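Side-chain contacts in malonyl CoA-acyl carrier protein transacylase (Clostridium perfringens, PDB 3PTW), which probably transfers malonyl groups from malonyl-CoA to acyl carrier protein, the step that supplies malonyl units for fatty acid synthesis: residues M71-A76 with I271-G276; V16-E21 with Q63-T68; V132-M137 with E180-V185; D143-K148 with E176-F181; N220-I225 with D239-L244. All coordinates share one frame; numbering follows the deposited sequence.

Interaction 1 of 5, residues M71-A76 with I271-G276; sequences MAILTA and IEIGPG
Ile273, at the end of strand 269-273, faces Ile73 and Leu74 of helix 59-79, packing a helix against the parallel part of the main alpha/beta sheet. The strand lies between strands 4-8 and 291-295, as the backbone bonds of Ile271 to Gly5 and Leu7 and those of Glu272 to Leu293 and Val295 establish. At Ile273 the side chain points at the helix and lies alongside that of Ile73, the two heading opposite ways. Their gamma methyls make the join, CG2 of Ile73 lying 3.7 Å from CG2 of Ile273. In both residues CG1 is anti to the carbonyl carbon (chi1 near -65°), which puts the touching CG2 anti to the backbone N. CD1 of Ile273 is 4.4 Å from CD1 of Leu74, a looser contact, and Phe6 of strand 4-8 touches both of these side chains. One residue further on, the chain leaves the strand at Gly274, whose backbone (phi 121°, psi -167°) is one that side chains tolerate poorly. Lacking a CB, this glycine presents its backbone directly to the helix: Ile73 CD1 sits 3.7 Å from Gly274 CA and 3.9 Å from Gly274 N.

Interaction 2 of 5, residues V16-E21 with Q63-T68; sequences VGMGKE and QPAIIT
A type II beta turn from Gly17 to Lys20, leading into helix 20-25, holds Met18 against Ala65 and Ile66 on helix 59-79. The turn is closed by the bond from Lys20 N to Gly17 O (3.2 Å), and Gly19 takes the positive phi (82°) expected at its third position while also serving as N-cap of the helix that follows. Met18, second in the turn, points at helix 59-79. Its CG lies between the backbone N and the carbonyl carbon (chi1 71°); from there the extended chain spans the gap between the backbones, and its terminal methyl makes the contact. Met18 CE stands 3.8 Å from Ala65 CB and equally close to the carbonyl carbon of Ala65. The same methyl lies 4.1 Å from Ile66 CG1; although the CB of Ile66 is directed away, its CG1 branch turns back beside the backbone N and meets the methionine. One turn along, Thr68 OG1 donates to Pro64 O (2.7 Å, C=O...donor angle 166°), a carbonyl that also accepts from Thr68 N. Cys48 of helix 44-49 touches both Met18 and Ala65, and Thr68 OG1 is bonded to Ser36 of helix 27-40. Ile67 packs on helices 93-100 and 106-122, while Ile66 lies near a putative nucleophile elbow after strand 86-89.

Interaction 3 of 5, residues V132-M137 with E180-V185; sequences VAVLRM and EFIKEV
Val134 of strand 129-135 packs on Ile182 of helix 172-184, a strand-to-helix contact within a ferredoxin-like small subdomain; its beta-alpha-beta-beta-alpha-beta order and antiparallel four-stranded sheet identify that fold. The touching branch of Val134 is CG2, 3.8 Å from Ile182 CD1, and the side chains meet at a slant. Beyond Leu135 the strand ends, and Arg136 takes a left-handed backbone conformation that turns the chain. After this turn Met137 points at the helix. Its side chain bends at both chi2 (-107°) and chi3 (-57°), which brings the sulfur rather than the methyl to the helix end. Met137 SD lies 4.0 Å from Val185 CG1 and 4.2 Å from Ile182 CG2, so Ile182 is touched through its delta methyl by one residue and through its gamma methyl by the other. Helix 139-149 adds Val142, which touches both Val134 and Met137. Every pair across the contact is apolar, with the thioether acting as a soft filler. Cohesion should thus come from van der Waals packing and exclusion of water, strongest around the buried Ile182 and weaker towards the exposed Val185.

Interaction 4 of 5, residues D143-K148 with E176-F181; sequences DEIIEK and EKAMEF
The ring of Phe181 receives Lys148 on one face: CB of the lysine stands 4.0 Å from the ring centroid, only 19° off the normal, a CH-pi contact. It is displaced towards the rim, which places it equally near CD1 and CE1. Phe181 CE1 also comes 3.6 Å from Lys148 O, and Ser149, next in the chain, touches the Phe181 side chain as well. CG of Phe181 is anti to its own carbonyl carbon (chi1 -66°), a torsion that carries the ring out from helix 172-184 towards the last turn of helix 139-149. Nearer the sheet, Ile145 fills the space between the two helices with both of its branches. Ile145 CG2 lies 3.8 Å from Ala178 CB, where the small side chain lets the backbones come close, the CA atoms of Ile145 and Ala178 being 6.1 Å apart. Ile145 CD1 reaches Phe181, 3.8 Å from its CB and 3.7 Å from its carbonyl O. The two helical segments run at 131° to each other with axes 9.2 Å apart, forming the helical layer of the ferredoxin-like subdomain. Beyond CG the Lys148 chain is extended, and Lys148 NZ has a long salt bridge to Glu144 OE1 (3.7 Å) on its own helix. Lys148 thus divides its chemistry: its aliphatic base covers an aromatic face, while its charge stays with the exposed outer surface.

Interaction 5 of 5, residues N220-I225 with D239-L244; sequences NKLNGI and DNIIEL
Leu222 and Ile241 meet where an irregular, largely extended loop, 220-225, passes the first turn of helix 241-248. The backbones stay well apart, the nearest CA atoms, those of Asn220 and Ile241, being 9.6 Å from each other, so side chains must span the gap. Gly224, with a positive phi, turns the loop before Ile225 enters strand 225-228. On the other segment Asn240 is the N-cap: its OD1 accepts from Glu243 N at 3.1 Å with an N-H...O angle of 151°, the donor lying 36° out of the amide plane. Leu244 N closes the first helical turn on Asn240 O, at 3.1 Å. Leu222 and Ile241 reach for each other from the two sides of the gap and meet through one methyl apiece. The 3.2 Å modelled between Leu222 CD2 and Ile241 CD1 is too short for two methyls, and the leucine's chi2 of -141° is also irregular, so the exact placing of that branch is doubtful, though the pairing itself is clear. Ile241 CD1 further lies 4.2 Å from Asn220 O. Ala103 touches Leu222 and shares a backbone bond with Asn220. What results is a small surface apolar contact beside a side-chain-capped helix start, joining the loop before the antiparallel strand pair 225-228 and 233-234, at one edge of the main sheet, to the start of the helix after it.

How the interactions relate
The five contacts divide between the two parts of the acyltransferase fold. Interactions 1 and 2 both use helix 59-79 and lie about 10 Å apart between centres; Pro275 CG touches Met18 SD at 3.8 Å, linking them. Interactions 3 and 4 share helix 172-184, including Glu180 and Phe181, with centres about 8 Å apart, and Met137 CE meets Ile145 CG1 at 3.5 Å, making one core of the ferredoxin-like subdomain. This core lies across the chain's centre from interactions 1 and 2, about 34 to 38 Å between centres. Interaction 5, beside strands 225-228 and 233-234 of the main sheet, follows 4; interaction 1 spans 3 to 5, closing after the chain has re-entered that sheet.

Interaction 1 of 5, residues M71-A76 with I271-G276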
# COMPACT_ATOMS: atom_id res chain seq x y z
N MET A 71 -9.96 -6.52 2.85
CA MET A 71 -10.50 -7.18 4.03
C MET A 71 -11.44 -8.34 3.65
O MET A 71 -11.35 -9.44 4.22
CB MET A 71 -11.22 -6.16 4.92
CG MET A 71 -11.66 -6.66 6.29
SD MET A 71 -10.33 -7.23 7.39
CE MET A 71 -11.28 -7.49 8.89
N ALA A 72 -12.33 -8.09 2.69
CA ALA A 72 -13.24 -9.11 2.17
C ALA A 72 -12.49 -10.35 1.68
O ALA A 72 -12.92 -11.46 1.93
CB ALA A 72 -14.09 -8.52 1.05
N ILE A 73 -11.36 -10.15 1.00
CA ILE A 73 -10.51 -11.25 0.54
C ILE A 73 -9.77 -11.94 1.70
O ILE A 73 -9.75 -13.18 1.80
CB ILE A 73 -9.49 -10.77 -0.53
CG1 ILE A 73 -10.23 -10.32 -1.80
CG2 ILE A 73 -8.45 -11.88 -0.86
CD1 ILE A 73 -9.38 -9.50 -2.77
N LEU A 74 -9.16 -11.14 2.56
CA LEU A 74 -8.47 -11.65 3.74
C LEU A 74 -9.36 -12.55 4.62
O LEU A 74 -8.90 -13.59 5.11
CB LEU A 74 -7.94 -10.48 4.57
CG LEU A 74 -7.39 -10.82 5.97
CD1 LEU A 74 -6.16 -11.73 5.87
CD2 LEU A 74 -7.08 -9.54 6.74
N THR A 75 -10.61 -12.12 4.85
CA THR A 75 -11.53 -12.84 5.72
C THR A 75 -11.81 -14.24 5.18
O THR A 75 -11.85 -15.20 5.94
CB THR A 75 -12.90 -12.09 5.91
OG1 THR A 75 -12.67 -10.70 6.15
CG2 THR A 75 -13.67 -12.65 7.09
N ALA A 76 -12.00 -14.34 3.86
CA ALA A 76 -12.24 -15.62 3.20
C ALA A 76 -11.00 -16.49 3.21
O ALA A 76 -11.07 -17.69 3.45
CB ALA A 76 -12.71 -15.40 1.77
N ILE A 271 2.06 -13.70 -0.17
CA ILE A 271 0.72 -13.69 -0.73
C ILE A 271 0.26 -12.24 -0.79
O ILE A 271 0.01 -11.63 0.25
CB ILE A 271 -0.28 -14.47 0.13
CG1 ILE A 271 0.31 -15.80 0.63
CG2 ILE A 271 -1.63 -14.61 -0.61
CD1 ILE A 271 0.11 -16.99 -0.27
N GLU A 272 0.14 -11.71 -2.01
CA GLU A 272 -0.45 -10.40 -2.24
C GLU A 272 -1.97 -10.52 -2.14
O GLU A 272 -2.57 -11.35 -2.79
CB GLU A 272 -0.03 -9.84 -3.60
CG GLU A 272 -0.69 -8.53 -4.01
CD GLU A 272 0.08 -7.82 -5.12
OE1 GLU A 272 0.73 -8.53 -5.92
OE2 GLU A 272 0.03 -6.56 -5.20
N ILE A 273 -2.57 -9.70 -1.30
CA ILE A 273 -4.00 -9.78 -1.03
C ILE A 273 -4.68 -8.48 -1.41
O ILE A 273 -4.31 -7.41 -0.90
CB ILE A 273 -4.28 -10.13 0.44
CG1 ILE A 273 -3.77 -11.55 0.74
CG2 ILE A 273 -5.78 -9.96 0.78
CD1 ILE A 273 -3.73 -11.90 2.23
N GLY A 274 -5.65 -8.57 -2.31
CA GLY A 274 -6.38 -7.40 -2.78
C GLY A 274 -6.24 -7.26 -4.28
O GLY A 274 -5.78 -8.20 -4.94
N PRO A 275 -6.63 -6.09 -4.83
CA PRO A 275 -6.61 -6.00 -6.29
C PRO A 275 -5.20 -5.87 -6.83
O PRO A 275 -4.36 -5.20 -6.23
CB PRO A 275 -7.43 -4.73 -6.59
CG PRO A 275 -7.32 -3.91 -5.36
CD PRO A 275 -7.17 -4.87 -4.20
N GLY A 276 -4.96 -6.54 -7.96
CA GLY A 276 -3.74 -6.31 -8.72
C GLY A 276 -2.55 -7.15 -8.31
O GLY A 276 -2.62 -7.96 -7.37

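Interaction 2 of 5, residues V16-E21 with Q63-T68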
# COMPACT_ATOMS: atom_id res chain seq x y z
N VAL A 16 -13.00 -1.30 -11.41
CA VAL A 16 -14.43 -1.58 -11.30
C VAL A 16 -14.64 -3.09 -11.32
O VAL A 16 -14.14 -3.78 -12.21
CB VAL A 16 -15.22 -0.91 -12.46
CG1 VAL A 16 -16.71 -1.12 -12.27
CG2 VAL A 16 -14.89 0.57 -12.53
N GLY A 17 -15.39 -3.59 -10.34
CA GLY A 17 -15.67 -5.02 -10.22
C GLY A 17 -14.76 -5.74 -9.24
O GLY A 17 -14.98 -6.90 -8.93
N MET A 18 -13.72 -5.06 -8.72
CA MET A 18 -12.88 -5.69 -7.70
C MET A 18 -13.77 -6.07 -6.50
O MET A 18 -14.78 -5.41 -6.22
CB MET A 18 -11.72 -4.78 -7.29
CG MET A 18 -12.11 -3.56 -6.46
SD MET A 18 -10.71 -2.47 -6.14
CE MET A 18 -11.53 -1.22 -5.14
N GLY A 19 -13.44 -7.18 -5.85
CA GLY A 19 -14.21 -7.66 -4.71
C GLY A 19 -15.46 -8.46 -5.01
O GLY A 19 -15.94 -9.23 -4.17
N LYS A 20 -16.00 -8.28 -6.22
CA LYS A 20 -17.29 -8.86 -6.56
C LYS A 20 -17.30 -10.39 -6.50
O LYS A 20 -18.24 -10.97 -5.96
CB LYS A 20 -17.76 -8.36 -7.94
CG LYS A 20 -19.03 -9.01 -8.46
CD LYS A 20 -20.25 -8.26 -7.98
CE LYS A 20 -21.39 -8.37 -9.00
NZ LYS A 20 -22.30 -9.51 -8.71
N GLU A 21 -16.27 -11.05 -7.03
CA GLU A 21 -16.25 -12.52 -7.04
C GLU A 21 -16.21 -13.11 -5.64
O GLU A 21 -16.88 -14.11 -5.36
CB GLU A 21 -15.12 -13.08 -7.91
CG GLU A 21 -15.34 -12.89 -9.40
CD GLU A 21 -14.27 -13.53 -10.27
OE1 GLU A 21 -13.39 -14.25 -9.75
OE2 GLU A 21 -14.32 -13.32 -11.49
N GLN A 63 -9.33 4.87 -1.36
CA GLN A 63 -8.70 4.31 -0.17
C GLN A 63 -9.65 3.37 0.62
O GLN A 63 -9.31 2.21 0.82
CB GLN A 63 -8.00 5.39 0.68
CG GLN A 63 -6.86 6.14 -0.07
CD GLN A 63 -5.87 6.91 0.83
OE1 GLN A 63 -5.92 6.85 2.06
NE2 GLN A 63 -4.97 7.64 0.21
N PRO A 64 -10.86 3.84 1.00
CA PRO A 64 -11.78 2.90 1.67
C PRO A 64 -12.33 1.82 0.74
O PRO A 64 -12.80 0.78 1.21
CB PRO A 64 -12.92 3.78 2.16
CG PRO A 64 -12.89 5.00 1.23
CD PRO A 64 -11.41 5.21 0.98
N ALA A 65 -12.30 2.08 -0.56
CA ALA A 65 -12.70 1.05 -1.52
C ALA A 65 -11.72 -0.13 -1.48
O ALA A 65 -12.14 -1.27 -1.32
CB ALA A 65 -12.81 1.63 -2.91
N ILE A 66 -10.43 0.16 -1.59
CA ILE A 66 -9.38 -0.87 -1.55
C ILE A 66 -9.31 -1.57 -0.19
O ILE A 66 -9.22 -2.80 -0.12
CB ILE A 66 -8.01 -0.29 -1.96
CG1 ILE A 66 -8.04 0.05 -3.45
CG2 ILE A 66 -6.85 -1.25 -1.61
CD1 ILE A 66 -6.80 0.70 -3.96
N ILE A 67 -9.38 -0.79 0.88
CA ILE A 67 -9.31 -1.32 2.24
C ILE A 67 -10.40 -2.37 2.49
O ILE A 67 -10.13 -3.41 3.10
CB ILE A 67 -9.36 -0.19 3.29
CG1 ILE A 67 -8.06 0.64 3.25
CG2 ILE A 67 -9.64 -0.74 4.69
CD1 ILE A 67 -6.78 -0.15 3.49
N THR A 68 -11.62 -2.08 2.01
CA THR A 68 -12.76 -2.99 2.11
C THR A 68 -12.53 -4.25 1.29
O THR A 68 -12.83 -5.35 1.74
CB THR A 68 -14.08 -2.32 1.58
OG1 THR A 68 -14.34 -1.11 2.31
CG2 THR A 68 -15.27 -3.27 1.73

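Interaction 3 of 5, residues V132-M137 with E180-V185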
# COMPACT_ATOMS: atom_id res chain seq x y z
N VAL A 132 7.27 11.25 -10.07
CA VAL A 132 8.06 10.77 -11.19
C VAL A 132 8.67 9.40 -10.89
O VAL A 132 9.39 9.23 -9.89
CB VAL A 132 9.17 11.79 -11.58
CG1 VAL A 132 10.09 11.22 -12.66
CG2 VAL A 132 8.56 13.11 -12.05
N ALA A 133 8.36 8.42 -11.75
CA ALA A 133 9.01 7.11 -11.71
C ALA A 133 10.47 7.24 -12.17
O ALA A 133 10.76 7.90 -13.17
CB ALA A 133 8.25 6.10 -12.60
N VAL A 134 11.38 6.62 -11.43
CA VAL A 134 12.82 6.70 -11.74
C VAL A 134 13.34 5.27 -11.94
O VAL A 134 13.25 4.44 -11.04
CB VAL A 134 13.61 7.43 -10.63
CG1 VAL A 134 15.12 7.42 -10.92
CG2 VAL A 134 13.13 8.87 -10.46
N LEU A 135 13.88 5.00 -13.13
CA LEU A 135 14.32 3.66 -13.48
C LEU A 135 15.84 3.55 -13.58
O LEU A 135 16.49 4.51 -13.98
CB LEU A 135 13.67 3.20 -14.79
CG LEU A 135 12.14 3.10 -14.88
CD1 LEU A 135 11.75 2.49 -16.21
CD2 LEU A 135 11.60 2.26 -13.75
N ARG A 136 16.37 2.39 -13.21
CA ARG A 136 17.79 2.04 -13.40
C ARG A 136 18.76 2.97 -12.66
O ARG A 136 19.85 3.31 -13.16
CB ARG A 136 18.14 2.05 -14.89
CG ARG A 136 18.90 0.83 -15.38
CD ARG A 136 18.09 0.02 -16.39
NE ARG A 136 17.26 0.84 -17.28
CZ ARG A 136 17.71 1.73 -18.16
NH1 ARG A 136 16.86 2.41 -18.91
NH2 ARG A 136 19.02 1.96 -18.29
N MET A 137 18.35 3.40 -11.46
CA MET A 137 19.19 4.22 -10.62
C MET A 137 19.16 3.64 -9.22
O MET A 137 18.09 3.26 -8.73
CB MET A 137 18.67 5.66 -10.54
CG MET A 137 18.29 6.32 -11.86
SD MET A 137 19.47 7.56 -12.37
CE MET A 137 19.47 8.67 -10.97
N GLU A 180 15.42 15.93 -16.43
CA GLU A 180 16.57 16.32 -17.24
C GLU A 180 17.86 15.70 -16.70
O GLU A 180 18.57 15.04 -17.44
CB GLU A 180 16.75 17.86 -17.31
CG GLU A 180 15.77 18.61 -18.20
CD GLU A 180 16.02 20.13 -18.21
OE1 GLU A 180 15.04 20.89 -18.40
OE2 GLU A 180 17.18 20.56 -18.03
N PHE A 181 18.13 15.91 -15.41
CA PHE A 181 19.34 15.38 -14.76
C PHE A 181 19.42 13.85 -14.81
O PHE A 181 20.51 13.28 -15.02
CB PHE A 181 19.48 15.88 -13.31
CG PHE A 181 19.73 17.36 -13.18
CD1 PHE A 181 18.96 18.12 -12.31
CD2 PHE A 181 20.72 18.00 -13.93
CE1 PHE A 181 19.17 19.51 -12.19
CE2 PHE A 181 20.95 19.38 -13.81
CZ PHE A 181 20.17 20.14 -12.94
N ILE A 182 18.28 13.18 -14.63
CA ILE A 182 18.24 11.71 -14.69
C ILE A 182 18.68 11.21 -16.08
O ILE A 182 19.50 10.28 -16.18
CB ILE A 182 16.85 11.16 -14.27
CG1 ILE A 182 16.69 11.27 -12.76
CG2 ILE A 182 16.66 9.69 -14.67
CD1 ILE A 182 15.27 11.39 -12.30
N LYS A 183 18.17 11.84 -17.13
CA LYS A 183 18.56 11.51 -18.51
C LYS A 183 20.06 11.59 -18.72
O LYS A 183 20.68 10.64 -19.20
CB LYS A 183 17.83 12.41 -19.52
CG LYS A 183 16.90 11.67 -20.46
CD LYS A 183 17.64 11.08 -21.67
CE LYS A 183 17.57 11.99 -22.90
NZ LYS A 183 18.35 13.26 -22.74
N GLU A 184 20.64 12.71 -18.33
CA GLU A 184 22.06 13.00 -18.57
C GLU A 184 23.00 11.97 -17.98
O GLU A 184 24.17 11.91 -18.37
CB GLU A 184 22.40 14.37 -17.98
CG GLU A 184 21.53 15.49 -18.50
CD GLU A 184 21.94 16.83 -17.93
OE1 GLU A 184 22.48 16.87 -16.81
OE2 GLU A 184 21.71 17.85 -18.61
N VAL A 185 22.50 11.16 -17.05
CA VAL A 185 23.34 10.22 -16.32
C VAL A 185 22.97 8.75 -16.61
O VAL A 185 23.50 7.83 -15.99
CB VAL A 185 23.36 10.55 -14.80
CG1 VAL A 185 22.13 9.99 -14.07
CG2 VAL A 185 24.66 10.06 -14.15

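Interaction 4 of 5, residues D143-K148 with E176-F181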
# COMPACT_ATOMS: atom_id res chain seq x y z
N ASP A 143 19.98 10.32 -4.83
CA ASP A 143 20.39 11.37 -3.90
C ASP A 143 21.15 12.48 -4.61
O ASP A 143 20.98 13.65 -4.29
CB ASP A 143 21.22 10.82 -2.75
CG ASP A 143 20.40 10.00 -1.79
OD1 ASP A 143 19.17 10.21 -1.75
OD2 ASP A 143 20.99 9.13 -1.10
N GLU A 144 21.97 12.10 -5.58
CA GLU A 144 22.72 13.08 -6.35
C GLU A 144 21.77 13.94 -7.20
O GLU A 144 21.93 15.16 -7.26
CB GLU A 144 23.80 12.39 -7.21
CG GLU A 144 25.17 13.03 -7.08
CD GLU A 144 25.25 14.37 -7.79
OE1 GLU A 144 24.84 14.43 -8.96
OE2 GLU A 144 25.75 15.34 -7.18
N ILE A 145 20.79 13.30 -7.84
CA ILE A 145 19.73 14.00 -8.57
C ILE A 145 18.95 14.98 -7.69
O ILE A 145 18.78 16.16 -8.06
CB ILE A 145 18.73 13.00 -9.22
CG1 ILE A 145 19.45 12.04 -10.18
CG2 ILE A 145 17.56 13.75 -9.89
CD1 ILE A 145 20.20 12.67 -11.34
N ILE A 146 18.47 14.49 -6.55
CA ILE A 146 17.77 15.32 -5.56
C ILE A 146 18.62 16.56 -5.21
O ILE A 146 18.13 17.67 -5.21
CB ILE A 146 17.37 14.50 -4.30
CG1 ILE A 146 16.15 13.61 -4.60
CG2 ILE A 146 17.07 15.41 -3.10
CD1 ILE A 146 16.00 12.41 -3.70
N GLU A 147 19.91 16.34 -4.98
CA GLU A 147 20.87 17.40 -4.69
C GLU A 147 20.89 18.47 -5.78
O GLU A 147 20.79 19.66 -5.48
CB GLU A 147 22.27 16.78 -4.52
CG GLU A 147 23.46 17.71 -4.74
CD GLU A 147 23.98 18.32 -3.46
OE1 GLU A 147 25.18 18.72 -3.45
OE2 GLU A 147 23.22 18.41 -2.46
N LYS A 148 21.00 18.05 -7.03
CA LYS A 148 21.09 18.98 -8.14
C LYS A 148 19.78 19.70 -8.40
O LYS A 148 19.79 20.82 -8.92
CB LYS A 148 21.50 18.25 -9.42
CG LYS A 148 22.94 17.83 -9.47
CD LYS A 148 23.14 16.88 -10.64
CE LYS A 148 24.57 16.88 -11.12
NZ LYS A 148 24.66 16.04 -12.34
N GLU A 176 10.67 18.57 -13.16
CA GLU A 176 11.06 18.71 -14.55
C GLU A 176 12.57 18.77 -14.68
O GLU A 176 13.14 18.17 -15.59
CB GLU A 176 10.46 19.99 -15.13
CG GLU A 176 9.70 19.77 -16.41
CD GLU A 176 8.20 19.75 -16.20
OE1 GLU A 176 7.69 18.74 -15.65
OE2 GLU A 176 7.53 20.74 -16.59
N LYS A 177 13.23 19.49 -13.78
CA LYS A 177 14.70 19.56 -13.81
C LYS A 177 15.35 18.21 -13.45
O LYS A 177 16.34 17.80 -14.07
CB LYS A 177 15.22 20.68 -12.92
CG LYS A 177 16.43 21.41 -13.50
CD LYS A 177 16.08 22.77 -14.12
CE LYS A 177 15.12 22.68 -15.29
NZ LYS A 177 14.40 23.96 -15.46
N ALA A 178 14.77 17.51 -12.47
CA ALA A 178 15.24 16.20 -12.04
C ALA A 178 15.23 15.21 -13.20
O ALA A 178 16.19 14.45 -13.38
CB ALA A 178 14.40 15.68 -10.88
N MET A 179 14.14 15.23 -13.96
CA MET A 179 13.99 14.39 -15.16
C MET A 179 15.10 14.65 -16.18
O MET A 179 15.66 13.69 -16.72
CB MET A 179 12.62 14.62 -15.80
CG MET A 179 11.43 14.07 -15.00
SD MET A 179 9.84 14.51 -15.76
CE MET A 179 10.03 13.70 -17.37
N GLU A 180 15.42 15.93 -16.43
CA GLU A 180 16.57 16.32 -17.24
C GLU A 180 17.86 15.70 -16.70
O GLU A 180 18.57 15.04 -17.44
CB GLU A 180 16.75 17.86 -17.31
CG GLU A 180 15.77 18.61 -18.20
CD GLU A 180 16.02 20.13 -18.21
OE1 GLU A 180 15.04 20.89 -18.40
OE2 GLU A 180 17.18 20.56 -18.03
N PHE A 181 18.13 15.91 -15.41
CA PHE A 181 19.34 15.38 -14.76
C PHE A 181 19.42 13.85 -14.81
O PHE A 181 20.51 13.28 -15.02
CB PHE A 181 19.48 15.88 -13.31
CG PHE A 181 19.73 17.36 -13.18
CD1 PHE A 181 18.96 18.12 -12.31
CD2 PHE A 181 20.72 18.00 -13.93
CE1 PHE A 181 19.17 19.51 -12.19
CE2 PHE A 181 20.95 19.38 -13.81
CZ PHE A 181 20.17 20.14 -12.94

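Interaction 5 of 5, residues N220-I225 with D239-L244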
# COMPACT_ATOMS: atom_id res chain seq x y z
N ASN A 220 -5.06 -0.38 19.36
CA ASN A 220 -4.69 -1.50 20.21
C ASN A 220 -3.27 -1.99 19.94
O ASN A 220 -2.63 -1.60 18.95
CB ASN A 220 -5.65 -2.66 20.01
CG ASN A 220 -7.10 -2.26 20.18
OD1 ASN A 220 -7.53 -1.93 21.29
ND2 ASN A 220 -7.87 -2.28 19.09
N LYS A 221 -2.79 -2.86 20.83
CA LYS A 221 -1.55 -3.59 20.65
C LYS A 221 -1.61 -4.42 19.34
O LYS A 221 -2.66 -4.96 18.98
CB LYS A 221 -1.34 -4.48 21.88
CG LYS A 221 -0.25 -5.53 21.77
CD LYS A 221 -0.45 -6.63 22.81
CE LYS A 221 0.60 -7.72 22.70
NZ LYS A 221 0.42 -8.54 21.47
N LEU A 222 -0.49 -4.50 18.64
CA LEU A 222 -0.39 -5.32 17.42
C LEU A 222 -0.23 -6.79 17.77
O LEU A 222 0.51 -7.14 18.69
CB LEU A 222 0.80 -4.94 16.54
CG LEU A 222 1.36 -3.53 16.34
CD1 LEU A 222 1.76 -3.37 14.88
CD2 LEU A 222 0.38 -2.45 16.74
N ASN A 223 -0.94 -7.62 17.03
CA ASN A 223 -0.61 -9.03 16.95
C ASN A 223 0.32 -9.25 15.78
O ASN A 223 0.14 -8.64 14.73
CB ASN A 223 -1.85 -9.86 16.73
CG ASN A 223 -2.55 -10.17 18.00
OD1 ASN A 223 -2.22 -11.14 18.69
ND2 ASN A 223 -3.53 -9.34 18.34
N GLY A 224 1.29 -10.14 15.95
CA GLY A 224 2.25 -10.42 14.90
C GLY A 224 3.09 -9.23 14.50
O GLY A 224 3.29 -8.28 15.28
N ILE A 225 3.60 -9.28 13.28
CA ILE A 225 4.61 -8.33 12.83
C ILE A 225 4.06 -7.57 11.65
O ILE A 225 3.57 -8.17 10.69
CB ILE A 225 5.93 -9.04 12.45
CG1 ILE A 225 6.59 -9.65 13.69
CG2 ILE A 225 6.90 -8.07 11.76
CD1 ILE A 225 7.71 -10.65 13.38
N ASP A 239 7.18 1.79 19.78
CA ASP A 239 7.00 2.79 18.73
C ASP A 239 5.68 3.52 18.92
O ASP A 239 4.74 2.96 19.48
CB ASP A 239 7.00 2.16 17.33
CG ASP A 239 8.38 1.73 16.86
OD1 ASP A 239 9.38 2.32 17.33
OD2 ASP A 239 8.47 0.81 16.01
N ASN A 240 5.62 4.76 18.45
CA ASN A 240 4.37 5.49 18.40
C ASN A 240 3.64 5.26 17.07
O ASN A 240 4.04 5.79 16.03
CB ASN A 240 4.62 6.98 18.62
CG ASN A 240 3.34 7.76 18.88
OD1 ASN A 240 2.41 7.76 18.06
ND2 ASN A 240 3.30 8.43 20.01
N ILE A 241 2.56 4.49 17.11
CA ILE A 241 1.83 4.13 15.89
C ILE A 241 1.31 5.36 15.13
O ILE A 241 1.55 5.50 13.93
CB ILE A 241 0.71 3.11 16.17
CG1 ILE A 241 1.31 1.76 16.56
CG2 ILE A 241 -0.21 2.94 14.95
CD1 ILE A 241 0.30 0.78 17.09
N ILE A 242 0.60 6.24 15.83
CA ILE A 242 0.08 7.49 15.24
C ILE A 242 1.16 8.28 14.49
O ILE A 242 0.91 8.78 13.39
CB ILE A 242 -0.59 8.38 16.33
CG1 ILE A 242 -1.88 7.70 16.83
CG2 ILE A 242 -0.85 9.81 15.82
CD1 ILE A 242 -2.16 7.95 18.31
N GLU A 243 2.35 8.36 15.06
CA GLU A 243 3.43 9.15 14.47
C GLU A 243 3.99 8.48 13.22
O GLU A 243 4.28 9.15 12.25
CB GLU A 243 4.54 9.40 15.49
CG GLU A 243 5.83 9.92 14.93
CD GLU A 243 7.01 9.52 15.79
OE1 GLU A 243 7.81 8.67 15.33
OE2 GLU A 243 7.10 10.02 16.94
N LEU A 244 4.14 7.15 13.27
CA LEU A 244 4.57 6.39 12.10
C LEU A 244 3.57 6.47 10.95
O LEU A 244 3.94 6.33 9.79
CB LEU A 244 4.84 4.94 12.47
CG LEU A 244 6.30 4.48 12.66
CD1 LEU A 244 7.30 5.59 12.97
CD2 LEU A 244 6.37 3.40 13.70